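Local coordinates for protein lipase (Photobacterium sp. M37, PDB 2ORY) that probably hydrolyses the ester bonds of triacylglycerols, as a cold-adapted class 3 lipase of the alpha/beta hydrolase fold, at residues 131-134 and 135-139; 184-187 and 188-192; 240-244 and 245-249; 262-265 and 266-269. All blocks are in the same frame, centred on the assembly; numbering follows the deposited sequence.

Contact 1 (131-134 and 135-139)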
loop_
_atom_site.group_PDB
_atom_site.type_symbol
_atom_site.label_atom_id
_atom_site.label_comp_id
_atom_site.label_asym_id
_atom_site.label_seq_id
_atom_site.Cartn_x
_atom_site.Cartn_y
_atom_site.Cartn_z
ATOM N N TYR A 131 13.136 2.442 5.318
ATOM C CA TYR A 131 13.222 1.263 6.176
ATOM C C TYR A 131 12.145 0.252 5.801
ATOM O O TYR A 131 12.362 -0.954 5.903
ATOM C CB TYR A 131 13.106 1.622 7.677
ATOM C CG TYR A 131 14.375 2.237 8.242
ATOM C CD1 TYR A 131 14.524 3.621 8.323
ATOM C CD2 TYR A 131 15.471 1.441 8.577
ATOM C CE1 TYR A 131 15.735 4.203 8.709
ATOM C CE2 TYR A 131 16.692 2.011 8.960
ATOM C CZ TYR A 131 16.815 3.397 9.018
ATOM O OH TYR A 131 18.016 3.986 9.346
ATOM N N GLY A 132 10.985 0.739 5.369
ATOM C CA GLY A 132 9.917 -0.162 4.981
ATOM C C GLY A 132 10.318 -1.007 3.771
ATOM O O GLY A 132 10.082 -2.230 3.739
ATOM N N LEU A 133 10.913 -0.355 2.771
ATOM C CA LEU A 133 11.372 -1.044 1.559
ATOM C C LEU A 133 12.485 -2.050 1.880
ATOM O O LEU A 133 12.464 -3.162 1.360
ATOM C CB LEU A 133 11.903 -0.039 0.523
ATOM C CG LEU A 133 12.581 -0.644 -0.723
ATOM C CD1 LEU A 133 11.593 -1.526 -1.484
ATOM C CD2 LEU A 133 13.100 0.475 -1.622
ATOM N N LYS A 134 13.449 -1.653 2.728
ATOM C CA LYS A 134 14.569 -2.539 3.104
ATOM C C LYS A 134 14.059 -3.789 3.811
ATOM O O LYS A 134 14.597 -4.873 3.600
ATOM C CB LYS A 134 15.603 -1.822 3.997
ATOM C CG LYS A 134 16.289 -0.610 3.323
ATOM C CD LYS A 134 16.933 -0.954 1.960
ATOM C CE LYS A 134 16.450 -0.060 0.788
ATOM N NZ LYS A 134 16.749 1.407 0.942
ATOM N N THR A 135 13.032 -3.645 4.647
ATOM C CA THR A 135 12.481 -4.815 5.317
ATOM C C THR A 135 11.835 -5.740 4.276
ATOM O O THR A 135 11.921 -6.958 4.400
ATOM C CB THR A 135 11.436 -4.427 6.375
ATOM O OG1 THR A 135 10.273 -3.887 5.730
ATOM C CG2 THR A 135 12.003 -3.385 7.301
ATOM N N LEU A 136 11.187 -5.174 3.251
ATOM C CA LEU A 136 10.584 -6.011 2.197
ATOM C C LEU A 136 11.651 -6.688 1.315
ATOM O O LEU A 136 11.429 -7.777 0.803
ATOM C CB LEU A 136 9.649 -5.186 1.290
ATOM C CG LEU A 136 8.398 -4.551 1.934
ATOM C CD1 LEU A 136 7.595 -3.813 0.890
ATOM C CD2 LEU A 136 7.547 -5.619 2.592
ATOM N N GLN A 137 12.797 -6.029 1.132
ATOM C CA GLN A 137 13.875 -6.556 0.299
ATOM C C GLN A 137 14.614 -7.678 0.998
ATOM O O GLN A 137 15.277 -8.492 0.353
ATOM C CB GLN A 137 14.891 -5.451 -0.062
ATOM C CG GLN A 137 14.322 -4.254 -0.816
ATOM C CD GLN A 137 15.361 -3.168 -1.064
ATOM O OE1 GLN A 137 16.162 -2.850 -0.184
ATOM N NE2 GLN A 137 15.344 -2.581 -2.264
ATOM N N LYS A 138 14.508 -7.723 2.321
ATOM C CA LYS A 138 15.198 -8.745 3.074
ATOM C C LYS A 138 14.295 -9.852 3.561
ATOM O O LYS A 138 14.779 -10.863 4.036
ATOM C CB LYS A 138 15.951 -8.110 4.248
ATOM C CG LYS A 138 17.123 -7.241 3.803
ATOM C CD LYS A 138 17.760 -6.501 4.969
ATOM C CE LYS A 138 16.787 -5.508 5.601
ATOM N NZ LYS A 138 17.412 -4.700 6.691
ATOM N N LEU A 139 12.985 -9.683 3.430
ATOM C CA LEU A 139 12.059 -10.717 3.878
ATOM C C LEU A 139 12.302 -12.043 3.172
ATOM O O LEU A 139 12.691 -12.074 2.010
ATOM C CB LEU A 139 10.613 -10.299 3.619
ATOM C CG LEU A 139 9.850 -9.329 4.531
ATOM C CD1 LEU A 139 8.526 -8.986 3.844
ATOM C CD2 LEU A 139 9.603 -9.957 5.925
#
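The amide of Gln-137 is the flat group that matters here: Leu-133, one helical turn earlier, lies over one of its faces, while Lys-134 approaches its oxygen from that same side, tilted above the amide plane. All three sit on helix 127-138 of the alpha/beta hydrolase fold, so this is side-chain packing along a single helix. Leu-133 CG is 3.7 Å from Gln-137 NE2, with the leucine branches reaching over the CG and NE2 parts of the glutamine. Leu-133 can do this because its CG is anti to the backbone N (chi1 173°). Lys-134 runs alongside Gln-137 in the same direction, and its bent chain brings two methylene carbons, CD and CE, each to 3.0 Å from Gln-137 OE1. The polar bond of this amide goes to a residue beyond the two segments: NE2 is hydrogen-bonded to Tyr-115 OH. Gln-137 N donates to Leu-133 O at 2.9 Å, in the carbonyl plane, the ordinary helix bond linking residues four apart.

Away from the glutamine, Gly-132 O accepts two bonds. Thr-135 OG1 gives it a 2.6 Å hydrogen bond, and Leu-136 N one of 3.2 Å, both arriving from the same face of the carbonyl. The threonine hydroxyl sits between its own backbone N and carbonyl carbon, a rotamer that turns it back toward the preceding turn. Leu-136 itself packs on Leu-179 of helix 175-189, near the probable nucleophile elbow. Lys-138 bends at chi3, which brings its CE to 3.0 Å from Lys-134 O.

Contact 2 (184-187 and 188-192)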
loop_
_atom_site.group_PDB
_atom_site.type_symbol
_atom_site.label_atom_id
_atom_site.label_comp_id
_atom_site.label_asym_id
_atom_site.label_seq_id
_atom_site.Cartn_x
_atom_site.Cartn_y
_atom_site.Cartn_z
ATOM N N ALA A 184 7.959 -1.226 -6.778
ATOM C CA ALA A 184 7.874 -1.358 -8.233
ATOM C C ALA A 184 8.959 -0.528 -8.921
ATOM O O ALA A 184 9.571 -0.981 -9.885
ATOM C CB ALA A 184 6.492 -0.922 -8.722
ATOM N N LEU A 185 9.195 0.688 -8.432
ATOM C CA LEU A 185 10.226 1.535 -9.019
ATOM C C LEU A 185 11.604 0.919 -8.799
ATOM O O LEU A 185 12.468 1.013 -9.670
ATOM C CB LEU A 185 10.218 2.955 -8.424
ATOM C CG LEU A 185 11.232 3.953 -9.039
ATOM C CD1 LEU A 185 10.965 4.116 -10.535
ATOM C CD2 LEU A 185 11.131 5.310 -8.367
ATOM N N TRP A 186 11.818 0.289 -7.646
ATOM C CA TRP A 186 13.109 -0.322 -7.382
ATOM C C TRP A 186 13.366 -1.453 -8.374
ATOM O O TRP A 186 14.474 -1.583 -8.890
ATOM C CB TRP A 186 13.173 -0.852 -5.953
ATOM C CG TRP A 186 14.216 -1.908 -5.745
ATOM C CD1 TRP A 186 15.563 -1.769 -5.880
ATOM C CD2 TRP A 186 13.988 -3.258 -5.337
ATOM N NE1 TRP A 186 16.193 -2.948 -5.578
ATOM C CE2 TRP A 186 15.251 -3.882 -5.241
ATOM C CE3 TRP A 186 12.835 -4.004 -5.030
ATOM C CZ2 TRP A 186 15.399 -5.215 -4.854
ATOM C CZ3 TRP A 186 12.986 -5.325 -4.641
ATOM C CH2 TRP A 186 14.264 -5.919 -4.555
ATOM N N LEU A 187 12.338 -2.262 -8.637
ATOM C CA LEU A 187 12.447 -3.372 -9.584
ATOM C C LEU A 187 12.741 -2.815 -10.973
ATOM O O LEU A 187 13.563 -3.357 -11.704
ATOM C CB LEU A 187 11.149 -4.191 -9.597
ATOM C CG LEU A 187 10.867 -4.980 -8.316
ATOM C CD1 LEU A 187 9.540 -5.751 -8.391
ATOM C CD2 LEU A 187 12.005 -5.946 -8.130
ATOM N N LYS A 188 12.054 -1.732 -11.325
ATOM C CA LYS A 188 12.248 -1.038 -12.592
ATOM C C LYS A 188 13.712 -0.574 -12.714
ATOM O O LYS A 188 14.391 -0.846 -13.716
ATOM C CB LYS A 188 11.357 0.202 -12.642
ATOM C CG LYS A 188 10.080 0.064 -13.435
ATOM C CD LYS A 188 10.347 0.229 -14.918
ATOM C CE LYS A 188 9.055 0.473 -15.674
ATOM N NZ LYS A 188 9.310 0.714 -17.118
ATOM N N ASP A 189 14.188 0.131 -11.688
ATOM C CA ASP A 189 15.541 0.662 -11.689
ATOM C C ASP A 189 16.677 -0.345 -11.761
ATOM O O ASP A 189 17.769 0.018 -12.186
ATOM C CB ASP A 189 15.773 1.565 -10.484
ATOM C CG ASP A 189 15.141 2.938 -10.643
ATOM O OD1 ASP A 189 15.060 3.448 -11.786
ATOM O OD2 ASP A 189 14.744 3.519 -9.609
ATOM N N ILE A 190 16.450 -1.589 -11.352
ATOM C CA ILE A 190 17.525 -2.577 -11.407
ATOM C C ILE A 190 17.376 -3.561 -12.574
ATOM O O ILE A 190 18.118 -4.544 -12.674
ATOM C CB ILE A 190 17.617 -3.373 -10.102
ATOM C CG1 ILE A 190 16.385 -4.257 -9.942
ATOM C CG2 ILE A 190 17.737 -2.411 -8.924
ATOM C CD1 ILE A 190 16.431 -5.145 -8.703
ATOM N N GLN A 191 16.402 -3.304 -13.441
ATOM C CA GLN A 191 16.192 -4.151 -14.605
ATOM C C GLN A 191 17.386 -4.016 -15.542
ATOM O O GLN A 191 17.889 -2.914 -15.761
ATOM C CB GLN A 191 14.910 -3.749 -15.350
ATOM C CG GLN A 191 13.665 -4.337 -14.744
ATOM C CD GLN A 191 12.420 -4.087 -15.567
ATOM O OE1 GLN A 191 11.909 -2.974 -15.615
ATOM N NE2 GLN A 191 11.920 -5.130 -16.216
ATOM N N GLY A 192 17.828 -5.142 -16.096
ATOM C CA GLY A 192 18.952 -5.122 -17.011
ATOM C C GLY A 192 20.244 -5.295 -16.256
ATOM O O GLY A 192 21.318 -5.386 -16.844
#
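Leu-187, Lys-188 and Ile-190 carry most of this contact, at the last turn of helix 175-189. Ile-190 and Leu-187 work together on the indole of Trp-186: Leu-187 CD2 and Ile-190 CD1 lie over the same face, each 3.6 Å above the ring plane and offset toward its rim. The second isoleucine branch reaches the five-membered ring, with Ile-190 CG2 3.7 Å from Trp-186 NE1. A chi1 of 68° sets Ile-190 CG1 between its backbone N and carbonyl carbon, 3.4 Å from Leu-187 O. That same carbonyl receives a weak bond from Ile-190 N, and Gln-191 CG comes to 3.2 Å from Leu-187 O; Gln-191 N bonds to Lys-188 O. Ile-190 is also where the backbone leaves helical angles, which fits the weakness of its bonds to Trp-186 O and Leu-187 O.

Lys-188 turns the other way. Its CB rests 3.3 Å from Leu-185 O, its N donates to Ala-184 O at 3.0 Å, and the rest of the chain leads off from the helix. Next to it, Asp-189 OD2 lies 3.6 Å from Leu-185 CG; that carboxylate is held by Tyr-219 OH and Trp-113 NE1.

Ala-184, Leu-187 and Gln-191 face strand 199-206, whereas Trp-186 and Ile-190 face helix 152-160. The helix is the middle of a beta-alpha-beta crossover between strands 166-173 and 199-206, the one that follows the probable nucleophile elbow in the alpha/beta hydrolase fold.

Contact 3 (240-244 and 245-249)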
loop_
_atom_site.group_PDB
_atom_site.type_symbol
_atom_site.label_atom_id
_atom_site.label_comp_id
_atom_site.label_asym_id
_atom_site.label_seq_id
_atom_site.Cartn_x
_atom_site.Cartn_y
_atom_site.Cartn_z
ATOM N N TYR A 240 -3.231 12.407 2.105
ATOM C CA TYR A 240 -2.958 13.837 2.319
ATOM C C TYR A 240 -1.644 14.163 3.022
ATOM O O TYR A 240 -1.331 15.333 3.240
ATOM C CB TYR A 240 -4.096 14.515 3.097
ATOM C CG TYR A 240 -5.344 14.805 2.284
ATOM C CD1 TYR A 240 -6.210 13.775 1.908
ATOM C CD2 TYR A 240 -5.678 16.114 1.919
ATOM C CE1 TYR A 240 -7.374 14.032 1.198
ATOM C CE2 TYR A 240 -6.860 16.388 1.197
ATOM C CZ TYR A 240 -7.697 15.337 0.845
ATOM O OH TYR A 240 -8.862 15.568 0.142
ATOM N N ALA A 241 -0.897 13.133 3.407
ATOM C CA ALA A 241 0.401 13.310 4.053
ATOM C C ALA A 241 1.436 12.837 3.034
ATOM O O ALA A 241 1.177 11.871 2.300
ATOM C CB ALA A 241 0.483 12.457 5.307
ATOM N N TRP A 242 2.601 13.473 2.973
ATOM C CA TRP A 242 2.977 14.590 3.820
ATOM C C TRP A 242 3.215 15.887 3.031
ATOM O O TRP A 242 3.979 16.744 3.459
ATOM C CB TRP A 242 4.252 14.232 4.591
ATOM C CG TRP A 242 4.032 13.346 5.776
ATOM C CD1 TRP A 242 3.865 13.740 7.077
ATOM C CD2 TRP A 242 3.979 11.918 5.779
ATOM N NE1 TRP A 242 3.717 12.646 7.887
ATOM C CE2 TRP A 242 3.782 11.511 7.118
ATOM C CE3 TRP A 242 4.082 10.941 4.784
ATOM C CZ2 TRP A 242 3.685 10.165 7.485
ATOM C CZ3 TRP A 242 3.989 9.595 5.149
ATOM C CH2 TRP A 242 3.793 9.223 6.487
ATOM N N ASN A 243 2.599 16.033 1.869
ATOM C CA ASN A 243 2.779 17.273 1.120
ATOM C C ASN A 243 2.232 18.379 2.029
ATOM O O ASN A 243 1.145 18.238 2.584
ATOM C CB ASN A 243 2.016 17.183 -0.202
ATOM C CG ASN A 243 1.856 18.532 -0.886
ATOM O OD1 ASN A 243 0.983 19.317 -0.536
ATOM N ND2 ASN A 243 2.703 18.799 -1.861
ATOM N N THR A 244 2.982 19.467 2.205
ATOM C CA THR A 244 2.533 20.532 3.106
ATOM C C THR A 244 1.147 21.103 2.793
ATOM O O THR A 244 0.322 21.244 3.691
ATOM C CB THR A 244 3.559 21.704 3.196
ATOM O OG1 THR A 244 3.496 22.492 2.006
ATOM C CG2 THR A 244 4.983 21.172 3.365
ATOM N N ASN A 245 0.877 21.417 1.532
ATOM C CA ASN A 245 -0.433 21.961 1.161
ATOM C C ASN A 245 -1.560 21.008 1.524
ATOM O O ASN A 245 -2.599 21.423 2.037
ATOM C CB ASN A 245 -0.475 22.252 -0.336
ATOM C CG ASN A 245 0.384 23.424 -0.707
ATOM O OD1 ASN A 245 0.153 24.543 -0.235
ATOM N ND2 ASN A 245 1.387 23.187 -1.547
ATOM N N SER A 246 -1.349 19.730 1.226
ATOM C CA SER A 246 -2.316 18.686 1.526
ATOM C C SER A 246 -2.566 18.569 3.024
ATOM O O SER A 246 -3.702 18.410 3.465
ATOM C CB SER A 246 -1.809 17.342 1.009
ATOM O OG SER A 246 -1.970 17.250 -0.389
ATOM N N LEU A 247 -1.500 18.634 3.810
ATOM C CA LEU A 247 -1.645 18.504 5.251
ATOM C C LEU A 247 -2.572 19.583 5.813
ATOM O O LEU A 247 -3.386 19.325 6.708
ATOM C CB LEU A 247 -0.261 18.551 5.914
ATOM C CG LEU A 247 0.631 17.296 5.785
ATOM C CD1 LEU A 247 2.022 17.600 6.340
ATOM C CD2 LEU A 247 0.014 16.119 6.545
ATOM N N LYS A 248 -2.468 20.788 5.266
ATOM C CA LYS A 248 -3.297 21.899 5.726
ATOM C C LYS A 248 -4.783 21.770 5.389
ATOM O O LYS A 248 -5.570 22.665 5.680
ATOM C CB LYS A 248 -2.735 23.210 5.184
ATOM C CG LYS A 248 -1.429 23.609 5.865
ATOM C CD LYS A 248 -0.739 24.771 5.174
ATOM C CE LYS A 248 0.614 25.056 5.817
ATOM N NZ LYS A 248 1.405 26.029 5.016
ATOM N N LYS A 249 -5.163 20.644 4.794
ATOM C CA LYS A 249 -6.560 20.402 4.441
ATOM C C LYS A 249 -7.191 19.372 5.360
ATOM O O LYS A 249 -8.398 19.136 5.286
ATOM C CB LYS A 249 -6.677 19.891 3.004
ATOM C CG LYS A 249 -6.345 20.905 1.940
ATOM C CD LYS A 249 -6.515 20.297 0.557
ATOM C CE LYS A 249 -6.014 21.246 -0.525
ATOM N NZ LYS A 249 -5.917 20.563 -1.850
HETATM O O HOH W 1 3.008 21.306 -3.002
#
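Hydrogen bonds come first, and Asn-243 caps the helix: as N-cap of the short helix 244-247 it offers OD1 to Ser-246 N at 3.0 Å, nearly straight (163°) and in the plane of the amide. A chi1 of 166° puts the side chain on the carbonyl side, over the first turn. The main chain of Asn-243 helps too, its O accepting from Leu-247 N at 2.9 Å. A water bridges the side chains, accepting from both Asn-243 ND2 and Asn-245 ND2; Asn-243 ND2 also bonds to Tyr-283 O.

Apolar contacts centre on Leu-247. One methyl, CD2, meets Ala-241 CB at 3.9 Å, while the other, CD1, approaches Trp-242 CD1 at 4.3 Å. The peptide between Ala-241 and Trp-242 is cis, and it leaves Ala-241 CB over one face of its neighbour's indole. Beyond the segments, Leu-247 packs on Met-274 and Ile-275 of helix 265-278.

Contacts at the Tyr-240 ring form the third group. Ser-246 O lies at the ring edge, 3.4 Å from Tyr-240 CD2, and Lys-249 crosses the tyrosine at about a right angle with its CB 3.9 Å from Tyr-240 CE2. The phenol OH is tied to Ser-234 O.

The helix has barely one turn, and Asn-243, the residue before it, supplies acceptors for two of its amides; the amide oxygen of Asn-243 is probably polarised by that helix end.

Contact 4 (262-265 and 266-269)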
loop_
_atom_site.group_PDB
_atom_site.type_symbol
_atom_site.label_atom_id
_atom_site.label_comp_id
_atom_site.label_asym_id
_atom_site.label_seq_id
_atom_site.Cartn_x
_atom_site.Cartn_y
_atom_site.Cartn_z
ATOM N N LYS A 262 -15.306 17.302 13.090
ATOM C CA LYS A 262 -14.007 17.924 13.319
ATOM C C LYS A 262 -13.052 17.138 14.211
ATOM O O LYS A 262 -13.474 16.389 15.098
ATOM C CB LYS A 262 -14.190 19.326 13.909
ATOM C CG LYS A 262 -15.214 20.178 13.185
ATOM C CD LYS A 262 -15.432 21.502 13.914
ATOM C CE LYS A 262 -16.768 22.111 13.531
ATOM N NZ LYS A 262 -17.882 21.155 13.810
ATOM N N PRO A 263 -11.743 17.309 13.985
ATOM C CA PRO A 263 -10.686 16.635 14.754
ATOM C C PRO A 263 -10.574 17.188 16.176
ATOM O O PRO A 263 -10.712 18.401 16.387
ATOM C CB PRO A 263 -9.433 16.939 13.948
ATOM C CG PRO A 263 -9.728 18.347 13.412
ATOM C CD PRO A 263 -11.176 18.230 12.984
ATOM N N LEU A 264 -10.342 16.305 17.145
ATOM C CA LEU A 264 -10.166 16.724 18.528
ATOM C C LEU A 264 -8.871 17.527 18.575
ATOM O O LEU A 264 -8.048 17.452 17.661
ATOM C CB LEU A 264 -10.058 15.508 19.470
ATOM C CG LEU A 264 -11.321 14.645 19.534
ATOM C CD1 LEU A 264 -11.050 13.331 20.304
ATOM C CD2 LEU A 264 -12.462 15.461 20.171
ATOM N N LEU A 265 -8.692 18.292 19.639
ATOM C CA LEU A 265 -7.499 19.117 19.795
ATOM C C LEU A 265 -6.184 18.329 19.743
ATOM O O LEU A 265 -5.185 18.829 19.224
ATOM C CB LEU A 265 -7.581 19.884 21.128
ATOM C CG LEU A 265 -8.686 20.942 21.203
ATOM C CD1 LEU A 265 -8.854 21.478 22.636
ATOM C CD2 LEU A 265 -8.330 22.063 20.232
ATOM N N TYR A 266 -6.182 17.111 20.295
ATOM C CA TYR A 266 -4.964 16.299 20.309
ATOM C C TYR A 266 -4.549 16.064 18.867
ATOM O O TYR A 266 -3.380 16.175 18.541
ATOM C CB TYR A 266 -5.186 14.951 21.013
ATOM C CG TYR A 266 -3.894 14.183 21.307
ATOM C CD1 TYR A 266 -3.125 14.481 22.438
ATOM C CD2 TYR A 266 -3.435 13.162 20.455
ATOM C CE1 TYR A 266 -1.941 13.797 22.720
ATOM C CE2 TYR A 266 -2.238 12.459 20.729
ATOM C CZ TYR A 266 -1.499 12.791 21.867
ATOM O OH TYR A 266 -0.315 12.151 22.179
ATOM N N GLN A 267 -5.513 15.755 18.001
ATOM C CA GLN A 267 -5.205 15.541 16.592
ATOM C C GLN A 267 -4.797 16.848 15.889
ATOM O O GLN A 267 -3.955 16.841 14.987
ATOM C CB GLN A 267 -6.401 14.917 15.887
ATOM C CG GLN A 267 -6.396 13.397 15.890
ATOM C CD GLN A 267 -6.379 12.790 17.287
ATOM O OE1 GLN A 267 -5.531 11.947 17.598
ATOM N NE2 GLN A 267 -7.324 13.193 18.122
ATOM N N ARG A 268 -5.392 17.969 16.297
ATOM C CA ARG A 268 -5.039 19.261 15.697
ATOM C C ARG A 268 -3.579 19.552 16.002
ATOM O O ARG A 268 -2.869 20.070 15.148
ATOM C CB ARG A 268 -5.905 20.392 16.250
ATOM C CG ARG A 268 -7.284 20.485 15.641
ATOM C CD ARG A 268 -8.097 21.554 16.358
ATOM N NE ARG A 268 -9.441 21.663 15.808
ATOM C CZ ARG A 268 -9.725 22.244 14.647
ATOM N NH1 ARG A 268 -8.752 22.782 13.916
ATOM N NH2 ARG A 268 -10.978 22.273 14.208
ATOM N N ALA A 269 -3.142 19.227 17.224
ATOM C CA ALA A 269 -1.741 19.425 17.624
ATOM C C ALA A 269 -0.827 18.507 16.798
ATOM O O ALA A 269 0.255 18.921 16.370
ATOM C CB ALA A 269 -1.564 19.128 19.129
HETATM O O HOH W 2 -9.682 13.595 16.445
#
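Helix 265-278 starts here, with Leu-264 as its N-cap, and Pro-263 just before the cap packs against Arg-268 in the first turn. These are the two positions that a hydrophobic staple uses, filled here by a proline and the aliphatic part of an arginine. Pro-263 CG lies 3.9 Å from Arg-268 CG, and the same proline carbon sits over one face of the guanidinium, 4.0 Å above its plane and offset toward the rim. Arg-268 runs extended from CG to NE (chi2 175°, chi3 -179°), which carries the charged group back along the incoming loop, past Pro-263.

A leucine cannot cap with its side chain, so no side-chain capping bond comes from Leu-264. The regular backbone bonds begin at its carbonyl: Arg-268 N donates to Leu-264 O at 3.0 Å, in the carbonyl plane, and Ala-269 N to Leu-265 O at 2.9 Å. Leu-264 N donates to a water at 2.9 Å, which also takes a weak bond from Gln-267 NE2. Gln-267 thus serves the cap residue indirectly, from the position where a capping box would bond directly. Its OE1 is held by Ser-98 OG, and its chain touches Leu-305 of helix 304-319, on which Pro-263 also packs through Tyr-304.

On the other side of the arginine chain, one leucine methyl closes the contact, Leu-265 CD2 lying 3.9 Å from Arg-268 CD.

Contacts 1 and 2 meet directly: Gln-137 NE2 packs 3.3 Å from Trp-186 CE2, joining helices 127-138 and 175-189, and their centres are 15 Å apart. Contacts 3 and 4 form a second pair, also with centres 15 Å apart but with about 8 Å between nearest atoms; Leu-247 of contact 3 packs on the helix that contact 4 begins. The two pairs lie well apart, contacts 2 and 4 being about 40 Å between centres, on opposite sides of the chain's centre. The probable catalytic residues Ser-174, Asp-236 and His-312 are neighboured from both pairs: Leu-136 of contact 1 lies near the nucleophile elbow and Tyr-240 of contact 3 near the triad, neither touching.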